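Local coordinates for protein GDNF family receptor alpha-3 (Homo sapiens, PDB 2GH0) that binds the growth factor artemin at the cell surface, leading to autophosphorylation and activation of the RET receptor, at residues V116-H121 with G183-N188; H123-D126 with C131-E134; T133-C138 with T192-A197. All blocks are in the same frame, centred on the assembly; numbering follows the deposited sequence.

Contact 1. Residues V116-H121 with G183-N188; sequences VDFQTH and GFFSHN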
# COMPACT_ATOMS: atom_id res chain seq x y z
N VAL C 116 -25.61 43.87 -21.77
CA VAL C 116 -25.38 45.31 -21.66
C VAL C 116 -23.90 45.71 -21.88
O VAL C 116 -23.62 46.65 -22.63
CB VAL C 116 -25.87 45.86 -20.37
CG1 VAL C 116 -25.32 47.24 -20.15
CG2 VAL C 116 -27.39 45.86 -20.36
N ASP C 117 -22.96 45.01 -21.26
CA ASP C 117 -21.60 45.48 -21.48
C ASP C 117 -21.12 45.24 -22.90
O ASP C 117 -20.32 46.03 -23.39
CB ASP C 117 -20.58 45.09 -20.40
CG ASP C 117 -20.69 43.69 -19.94
OD1 ASP C 117 -20.42 42.81 -20.79
OD2 ASP C 117 -20.87 43.47 -18.67
N PHE C 118 -21.58 44.19 -23.56
CA PHE C 118 -21.17 43.94 -24.95
C PHE C 118 -21.71 45.08 -25.87
O PHE C 118 -21.02 45.61 -26.78
CB PHE C 118 -21.69 42.55 -25.37
CG PHE C 118 -21.52 42.25 -26.85
CD1 PHE C 118 -20.24 42.13 -27.40
CD2 PHE C 118 -22.59 42.12 -27.65
CE1 PHE C 118 -20.07 41.88 -28.73
CE2 PHE C 118 -22.42 41.88 -29.03
CZ PHE C 118 -21.17 41.77 -29.55
N GLN C 119 -22.95 45.47 -25.62
CA GLN C 119 -23.54 46.62 -26.35
C GLN C 119 -22.84 47.95 -26.10
O GLN C 119 -22.82 48.78 -26.98
CB GLN C 119 -25.01 46.77 -25.95
CG GLN C 119 -25.78 45.61 -26.49
CD GLN C 119 -27.29 45.65 -26.12
OE1 GLN C 119 -27.74 46.33 -25.16
NE2 GLN C 119 -28.07 44.88 -26.89
N THR C 120 -22.32 48.15 -24.89
CA THR C 120 -21.62 49.36 -24.44
C THR C 120 -20.21 49.42 -25.07
O THR C 120 -19.82 50.46 -25.59
CB THR C 120 -21.51 49.39 -22.92
OG1 THR C 120 -22.84 49.51 -22.38
CG2 THR C 120 -20.69 50.59 -22.40
N HIS C 121 -19.50 48.31 -25.07
CA HIS C 121 -18.10 48.37 -25.50
C HIS C 121 -17.90 48.02 -26.97
O HIS C 121 -16.95 48.54 -27.59
CB HIS C 121 -17.24 47.51 -24.61
CG HIS C 121 -17.17 48.02 -23.19
ND1 HIS C 121 -17.97 47.51 -22.18
CD2 HIS C 121 -16.47 49.03 -22.64
CE1 HIS C 121 -17.72 48.16 -21.05
NE2 HIS C 121 -16.80 49.07 -21.30
N GLY C 183 -27.12 40.86 -36.21
CA GLY C 183 -26.07 41.60 -36.89
C GLY C 183 -25.01 42.20 -35.97
O GLY C 183 -23.88 42.35 -36.34
N PHE C 184 -25.41 42.60 -34.77
CA PHE C 184 -24.49 43.15 -33.76
C PHE C 184 -23.36 42.17 -33.43
O PHE C 184 -22.26 42.59 -33.05
CB PHE C 184 -25.28 43.58 -32.49
CG PHE C 184 -24.58 44.60 -31.68
CD1 PHE C 184 -24.60 45.93 -32.05
CD2 PHE C 184 -23.83 44.23 -30.57
CE1 PHE C 184 -23.92 46.90 -31.29
CE2 PHE C 184 -23.10 45.21 -29.79
CZ PHE C 184 -23.17 46.53 -30.17
N PHE C 185 -23.58 40.88 -33.69
CA PHE C 185 -22.55 39.86 -33.53
C PHE C 185 -22.00 39.44 -34.87
O PHE C 185 -20.79 39.31 -35.04
CB PHE C 185 -23.16 38.58 -32.89
CG PHE C 185 -23.54 38.75 -31.46
CD1 PHE C 185 -24.75 39.34 -31.11
CD2 PHE C 185 -22.65 38.34 -30.45
CE1 PHE C 185 -25.13 39.53 -29.80
CE2 PHE C 185 -23.01 38.50 -29.13
CZ PHE C 185 -24.24 39.08 -28.79
N SER C 186 -22.88 39.24 -35.85
CA SER C 186 -22.43 38.66 -37.09
C SER C 186 -21.74 39.62 -38.09
O SER C 186 -20.97 39.14 -38.95
CB SER C 186 -23.52 37.85 -37.74
OG SER C 186 -24.51 38.73 -38.25
N HIS C 187 -22.04 40.92 -38.02
CA HIS C 187 -21.52 41.88 -39.03
C HIS C 187 -21.37 43.21 -38.29
O HIS C 187 -22.21 44.06 -38.41
CB HIS C 187 -22.47 42.04 -40.20
CG HIS C 187 -21.88 42.74 -41.40
ND1 HIS C 187 -21.64 42.06 -42.56
CD2 HIS C 187 -21.41 44.00 -41.59
CE1 HIS C 187 -21.12 42.89 -43.46
NE2 HIS C 187 -20.99 44.09 -42.91
N ASN C 188 -20.32 43.33 -37.49
CA ASN C 188 -20.12 44.46 -36.55
C ASN C 188 -18.65 44.83 -36.76
O ASN C 188 -17.80 44.07 -36.33
CB ASN C 188 -20.40 43.96 -35.08
CG ASN C 188 -20.10 45.03 -33.99
OD1 ASN C 188 -20.61 44.98 -32.86
ND2 ASN C 188 -19.27 45.98 -34.34

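Contact 2. Residues H123-D126 with C131-E134; sequences HPMD and CATE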
# COMPACT_ATOMS: atom_id res chain seq x y z
N HIS C 123 -20.09 48.62 -29.45
CA HIS C 123 -20.92 49.39 -30.40
C HIS C 123 -20.00 50.21 -31.31
O HIS C 123 -19.15 50.95 -30.78
CB HIS C 123 -21.84 50.34 -29.62
CG HIS C 123 -22.65 51.24 -30.49
ND1 HIS C 123 -23.66 50.79 -31.31
CD2 HIS C 123 -22.63 52.59 -30.64
CE1 HIS C 123 -24.19 51.80 -31.97
NE2 HIS C 123 -23.59 52.91 -31.57
N PRO C 124 -20.14 50.09 -32.66
CA PRO C 124 -19.25 50.93 -33.52
C PRO C 124 -19.62 52.41 -33.46
O PRO C 124 -20.80 52.74 -33.58
CB PRO C 124 -19.43 50.30 -34.94
CG PRO C 124 -20.79 49.62 -34.90
CD PRO C 124 -20.99 49.17 -33.45
N MET C 125 -18.64 53.28 -33.23
CA MET C 125 -18.86 54.72 -33.16
C MET C 125 -18.84 55.36 -34.53
O MET C 125 -19.18 56.49 -34.68
CB MET C 125 -17.73 55.36 -32.35
CG MET C 125 -17.85 55.12 -30.86
SD MET C 125 -19.46 55.62 -30.10
CE MET C 125 -19.27 57.40 -30.24
N ASP C 126 -18.34 54.62 -35.52
CA ASP C 126 -18.35 55.09 -36.90
C ASP C 126 -18.37 53.86 -37.84
O ASP C 126 -18.21 52.74 -37.38
CB ASP C 126 -17.16 55.98 -37.17
CG ASP C 126 -15.81 55.28 -36.93
OD1 ASP C 126 -15.68 54.05 -37.14
OD2 ASP C 126 -14.82 55.97 -36.52
N CYS C 131 -14.43 51.40 -31.96
CA CYS C 131 -15.29 50.90 -30.88
C CYS C 131 -15.71 52.07 -29.97
O CYS C 131 -14.96 53.04 -29.80
CB CYS C 131 -14.54 49.83 -30.04
SG CYS C 131 -14.21 48.29 -31.04
N ALA C 132 -16.85 51.92 -29.30
CA ALA C 132 -17.32 53.01 -28.47
C ALA C 132 -16.36 53.33 -27.29
O ALA C 132 -16.30 54.47 -26.84
CB ALA C 132 -18.77 52.72 -27.95
N THR C 133 -15.60 52.35 -26.80
CA THR C 133 -14.56 52.60 -25.77
C THR C 133 -13.15 52.33 -26.33
O THR C 133 -12.49 53.26 -26.80
CB THR C 133 -14.82 51.81 -24.45
OG1 THR C 133 -15.00 50.43 -24.75
CG2 THR C 133 -16.10 52.31 -23.84
N GLU C 134 -12.73 51.06 -26.33
CA GLU C 134 -11.40 50.63 -26.84
C GLU C 134 -11.57 49.17 -27.23
O GLU C 134 -12.41 48.45 -26.63
CB GLU C 134 -10.31 50.70 -25.71
CG GLU C 134 -9.41 51.94 -25.73
CD GLU C 134 -8.57 52.08 -24.43
OE1 GLU C 134 -8.69 51.16 -23.59
OE2 GLU C 134 -7.85 53.13 -24.23

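Contact 3. Residues T133-C138 with T192-A197; sequences TEQSRC and TEAIAA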
# COMPACT_ATOMS: atom_id res chain seq x y z
N THR C 133 -15.60 52.35 -26.80
CA THR C 133 -14.56 52.60 -25.77
C THR C 133 -13.15 52.33 -26.33
O THR C 133 -12.49 53.26 -26.80
CB THR C 133 -14.82 51.81 -24.45
OG1 THR C 133 -15.00 50.43 -24.75
CG2 THR C 133 -16.10 52.31 -23.84
N GLU C 134 -12.73 51.06 -26.33
CA GLU C 134 -11.40 50.63 -26.84
C GLU C 134 -11.57 49.17 -27.23
O GLU C 134 -12.41 48.45 -26.63
CB GLU C 134 -10.31 50.70 -25.71
CG GLU C 134 -9.41 51.94 -25.73
CD GLU C 134 -8.57 52.08 -24.43
OE1 GLU C 134 -8.69 51.16 -23.59
OE2 GLU C 134 -7.85 53.13 -24.23
N GLN C 135 -10.76 48.67 -28.17
CA GLN C 135 -10.91 47.25 -28.58
C GLN C 135 -10.77 46.27 -27.40
O GLN C 135 -11.44 45.28 -27.39
CB GLN C 135 -9.88 46.86 -29.66
CG GLN C 135 -10.01 47.68 -30.95
CD GLN C 135 -8.98 47.24 -31.98
OE1 GLN C 135 -7.94 46.64 -31.64
NE2 GLN C 135 -9.26 47.54 -33.22
N SER C 136 -9.86 46.51 -26.44
CA SER C 136 -9.61 45.49 -25.39
C SER C 136 -10.87 45.34 -24.51
O SER C 136 -11.16 44.25 -23.99
CB SER C 136 -8.41 45.85 -24.45
OG SER C 136 -8.59 47.15 -23.92
N ARG C 137 -11.55 46.45 -24.28
CA ARG C 137 -12.82 46.42 -23.51
C ARG C 137 -13.95 45.68 -24.27
O ARG C 137 -14.79 44.95 -23.65
CB ARG C 137 -13.26 47.84 -23.18
CG ARG C 137 -12.27 48.59 -22.26
CD ARG C 137 -13.01 49.80 -21.69
NE ARG C 137 -12.23 50.66 -20.80
CZ ARG C 137 -11.95 50.39 -19.52
NH1 ARG C 137 -12.36 49.24 -18.95
NH2 ARG C 137 -11.25 51.25 -18.80
N CYS C 138 -14.00 45.86 -25.60
CA CYS C 138 -14.90 45.10 -26.45
C CYS C 138 -14.62 43.60 -26.42
O CYS C 138 -15.56 42.82 -26.28
CB CYS C 138 -14.91 45.62 -27.91
SG CYS C 138 -15.80 44.53 -29.05
N THR C 192 -15.29 42.93 -35.39
CA THR C 192 -14.43 42.32 -36.38
C THR C 192 -13.01 42.83 -36.36
O THR C 192 -12.07 42.05 -36.45
CB THR C 192 -15.03 42.55 -37.78
OG1 THR C 192 -16.31 41.90 -37.77
CG2 THR C 192 -14.15 41.92 -38.83
N GLU C 193 -12.84 44.15 -36.24
CA GLU C 193 -11.53 44.72 -36.22
C GLU C 193 -10.78 44.38 -34.93
O GLU C 193 -9.58 44.13 -34.97
CB GLU C 193 -11.59 46.22 -36.44
CG GLU C 193 -11.85 46.57 -37.93
CD GLU C 193 -11.02 45.64 -38.92
OE1 GLU C 193 -9.74 45.63 -38.87
OE2 GLU C 193 -11.64 44.85 -39.67
N ALA C 194 -11.46 44.38 -33.80
CA ALA C 194 -10.87 44.03 -32.52
C ALA C 194 -10.36 42.60 -32.54
O ALA C 194 -9.23 42.29 -32.10
CB ALA C 194 -11.94 44.20 -31.39
N ILE C 195 -11.19 41.69 -33.03
CA ILE C 195 -10.78 40.28 -33.18
C ILE C 195 -9.60 40.12 -34.15
O ILE C 195 -8.62 39.42 -33.86
CB ILE C 195 -12.02 39.31 -33.59
CG1 ILE C 195 -12.98 39.19 -32.38
CG2 ILE C 195 -11.49 37.95 -34.00
CD1 ILE C 195 -14.30 38.36 -32.72
N ALA C 196 -9.71 40.73 -35.31
CA ALA C 196 -8.64 40.65 -36.33
C ALA C 196 -7.28 41.13 -35.81
O ALA C 196 -6.22 40.49 -36.04
CB ALA C 196 -9.04 41.48 -37.51
N ALA C 197 -7.30 42.26 -35.10
CA ALA C 197 -6.01 42.81 -34.57
C ALA C 197 -5.37 41.84 -33.55
O ALA C 197 -4.16 41.66 -33.51
CB ALA C 197 -6.24 44.21 -33.92
O HOH W 1 -7.87 43.88 -30.45

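Contact 1. Residues V116-H121 with G183-N188
Phe118 of helix 109-121 meets Phe184 and Phe185 of helix 175-186 in an aromatic cluster that joins two helices of the same GDNF/GAS1 domain, a helical fold stapled by disulfides. The backbones stay well apart: the nearest CA atoms, those of Gln119 and Phe184, are 8.2 Å from each other, so the rings bridge the gap. Phe118 does this with its ring swung away from its own backbone N (chi1 171°), which sends it across toward the end of the other helix.

Its two partners receive it differently. Phe185 gives a face: the two rings form an offset stack with planes at 27° and a centroid separation of 4.4 Å. Phe118 lies over that face, displaced toward the rim. Phe184 instead turns its edge toward the face of Phe118 in an offset edge-to-face pair, the planes at 89° and the centroids 5.2 Å apart. Consecutive residues thus offer one aromatic ring two different kinds of contact.

The outer part of the Phe184 ring also reaches the backbone of helix 109-121. Phe184 CE2 is 3.7 Å from Phe118 O, which lies at the ring edge, in its plane, and the same CE2 is 3.7 Å from Gln119 CA. Gln119 therefore contributes mainly its main chain, while its CG adds a looser contact at 4.3 Å from Phe184 CE2.

Phe118 and Phe185 are buried, and Leu145 touches both. Helix 135-143 also packs on helix 109-121, with Tyr142 touching Phe118 itself, Ala141 touching Asp117 and Arg137 touching His121, while the last turn of helix 175-186 supplies the two facing phenylalanines.

Contact 2. Residues H123-D126 with C131-E134
Cys131 approaches His123 and Met125 where the connection between helices 109-121 and 135-143 doubles back on itself, closed by a single beta bridge between Cys131 and Pro124, with their CA atoms 4.8 Å apart. One bridge makes no strand here; it pinches a loop of the GDNF/GAS1 domain that the Cys131-Cys190 disulfide ties to helix 189-205. The tip between the two segments is held from the first arm: Asp126 OD1 accepts a hydrogen bond from Thr130 N, with weak ones from Leu128 N and Gly129 N.

The CB of Cys131 points away from segment 123-126, toward its disulfide partner. Pro124 also leans on Cys190 and Pro189, so the cystine and the proline bring both sides of the bridge up to that helix. What Cys131 offers Met125 is its carbonyl, whose O is 3.7 Å from Met125 CG.

Ala132 takes the largest share of the contact. Its N lies 2.9 Å from His123 O. The methyl touches both neighbours on the other arm, with Ala132 CB 3.4 Å from His123 O and 3.7 Å from Met125 SD. Two torsions bring the methionine here: chi1 (-75°), with CG opposite the carbonyl carbon, places Met125 CG by Ala132 CA at 3.2 Å, tighter than carbons usually sit, and the bend at chi2 (-54°) places the sulfur by the methyl.

Thr133 turns the chain away from segment 123-126 and touches His121 of the preceding helix. Glu134 follows at the N-cap position of helix 135-143, where the loop ends, and the first turn of that helix closes with Cys138 N donating to Glu134 O at 3.2 Å.

Contact 3. Residues T133-C138 with T192-A197
Gln135 lies along Ala194, its CB 3.8 Å from the alanine CB, where the first turn of helix 135-143 packs on helix 189-205. From there the side chain keeps to the surface of the partner helix. Gln135 CG is 4.0 Å from Ala194 CB, and Gln135 CD is 3.8 Å from Ala194 CA. The first torsion, chi1 -61°, sends CG off beside the backbone N, and chi2 at -180° keeps the chain extended beyond it, which lays the amide alongside the other helix.

This is close helix-to-helix packing in a disulfide-rich helical fold, with the small residues Ala194 and Ala197 on the receiving side; the CA atoms of Gln135 and Ala194 are only 5.1 Å apart. Cys138, one turn on from Gln135, points the same way and is tied to Cys122, while Leu139 of the same helix touches Ala194 and Ile195.

At the tip the two ends of the amide part company. Gln135 NE2 faces the side of Glu193, 3.8 Å from Glu193 O and near its CB. Gln135 OE1 goes toward Ala197, 3.7 Å from Ala197 CB, and accepts a hydrogen bond from a water at 3.0 Å. The same water donates to Ala194 O at 2.7 Å, bridging the glutamine tip to the helix backbone.

In the fold
Contacts 1 and 3 cross along the chain: helices 109-121 and 135-143 follow one another, as do helices 175-186 and 189-205, and each contact joins one member of each pair. Contact 2 lies in the connection between the first two helices, nested within the loop closed by contact 1, and runs into contact 3 through Thr133 and Glu134. The centres are 9 to 11 Å apart. Phe184 CZ touches His123 CA at 3.6 Å, and His121 O lies 3.6 Å from Cys138 CB. Bound NAG, part of the N-linked glycan on the receptor itself and not a ligand site, is about 12 Å from the Phe185 side chain and about 11 Å from that of Glu193.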